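Local coordinates for membrane protein implicated in regulation of membrane protease activity (Corynebacterium glutamicum ATCC 13032, PDB 3CP0) that probably helps regulate membrane protease activity through a soluble, NfeD-like beta-barrel domain of the OB clan that may bind partner proteins, at residues S67-D70 and A76-W79. Numbering follows the deposited sequence.
Sequences SVID and AIVW
Ile69 and Asp70 both face Ile77, which defines a classic beta bulge in the antiparallel hairpin of strands 65-72 and 75-80, part of an NfeD-like, OB-clan beta barrel. The evidence is a register that slips by one residue after the non-hydrogen-bonded pair Val68-Val78.

Backbone bonds record the slip. Ser67 and Trp79 form a regular hydrogen-bonded pair, Ser67 N to Trp79 O and Trp79 N to Ser67 O. At the bulge one carbonyl takes two donors: Ile69 N reaches Ile77 O at 2.8 Å, whereas Asp70 N meets the same oxygen only weakly, at 3.3 Å with an N-H...O angle of 141°. Ile77 N closes the bulge with a nearly straight bond to Asp70 O (2.9 Å).

Apolar contacts line both faces. On the Val68-Val78 face, Val68 splits its branches: CG1, anti to the backbone N (chi1 179°), touches Ala76 CB, while CG2 meets Val78 CG1. On the Ile77-Trp79 face, a chi1 of 55° sets Ile69 CG1 between its backbone N and carbonyl carbon, which brings Ile69 CG1 and CD1 each to 3.5 Å from Ile77 O. The Ile69 side chain thus crosses that of Ile77 at about a right angle, its CD1 3.9 Å from Ile77 CG2, and lies alongside that of Trp79, CG1 against Trp79 CB. The Trp79 indole makes its own contact outside the hairpin, an edge-to-face stack with His58.

Polar ends turn outside the hairpin: Ser67 OG is hydrogen-bonded to Ala82 N, and the Asp70 side chain comes within about 2 Å of a bound zinc ion (nearest atoms), a coordinating distance, while its OD1 also forms a salt bridge to Arg22. Nearer the backbone, Asp70 CB packs 3.9 Å from Ile77 CB.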
# COMPACT_ATOMS: atom_id res chain seq x y z
N SER A 67 -5.85 0.70 2.34
CA SER A 67 -6.32 1.70 1.39
C SER A 67 -5.10 2.49 0.92
O SER A 67 -4.25 2.91 1.75
CB SER A 67 -7.34 2.66 2.05
OG SER A 67 -8.64 2.04 1.99
N VAL A 68 -5.01 2.68 -0.39
CA VAL A 68 -3.94 3.54 -0.95
C VAL A 68 -4.35 4.99 -0.77
O VAL A 68 -5.40 5.42 -1.27
CB VAL A 68 -3.69 3.24 -2.46
CG1 VAL A 68 -2.59 4.16 -3.00
CG2 VAL A 68 -3.30 1.74 -2.65
N ILE A 69 -3.57 5.74 0.01
CA ILE A 69 -3.92 7.14 0.26
C ILE A 69 -3.02 8.18 -0.40
O ILE A 69 -3.24 9.36 -0.34
CB ILE A 69 -4.16 7.40 1.83
CG1 ILE A 69 -2.94 6.97 2.65
CG2 ILE A 69 -5.38 6.64 2.30
CD1 ILE A 69 -1.71 7.78 2.37
N ASP A 70 -1.97 7.68 -1.02
CA ASP A 70 -1.03 8.53 -1.77
C ASP A 70 -0.17 7.64 -2.64
O ASP A 70 -0.09 6.45 -2.44
CB ASP A 70 -0.19 9.34 -0.80
CG ASP A 70 0.56 10.50 -1.50
OD1 ASP A 70 0.29 10.82 -2.70
OD2 ASP A 70 1.48 10.99 -0.83
N ALA A 76 3.10 2.90 -3.53
CA ALA A 76 1.83 3.16 -2.91
C ALA A 76 2.05 3.45 -1.41
O ALA A 76 2.75 2.69 -0.71
CB ALA A 76 0.94 1.92 -3.08
N ILE A 77 1.45 4.53 -0.93
CA ILE A 77 1.49 4.81 0.50
C ILE A 77 0.11 4.43 1.04
O ILE A 77 -0.95 4.91 0.56
CB ILE A 77 1.73 6.32 0.79
CG1 ILE A 77 2.93 6.90 0.01
CG2 ILE A 77 1.97 6.61 2.29
CD1 ILE A 77 4.17 6.05 0.18
N VAL A 78 0.15 3.54 2.01
CA VAL A 78 -1.11 2.88 2.47
C VAL A 78 -1.46 3.12 3.91
O VAL A 78 -0.58 3.38 4.79
CB VAL A 78 -1.06 1.37 2.19
CG1 VAL A 78 -0.76 1.11 0.66
CG2 VAL A 78 -0.02 0.66 3.05
N TRP A 79 -2.76 3.01 4.18
CA TRP A 79 -3.24 3.13 5.55
C TRP A 79 -4.41 2.18 5.77
O TRP A 79 -4.72 1.31 4.93
CB TRP A 79 -3.58 4.58 5.89
CG TRP A 79 -3.72 4.85 7.39
CD1 TRP A 79 -4.78 5.44 8.03
CD2 TRP A 79 -2.75 4.54 8.41
NE1 TRP A 79 -4.54 5.49 9.42
CE2 TRP A 79 -3.31 4.95 9.66
CE3 TRP A 79 -1.48 3.95 8.38
CZ2 TRP A 79 -2.61 4.78 10.89
CZ3 TRP A 79 -0.81 3.76 9.62
CH2 TRP A 79 -1.37 4.21 10.83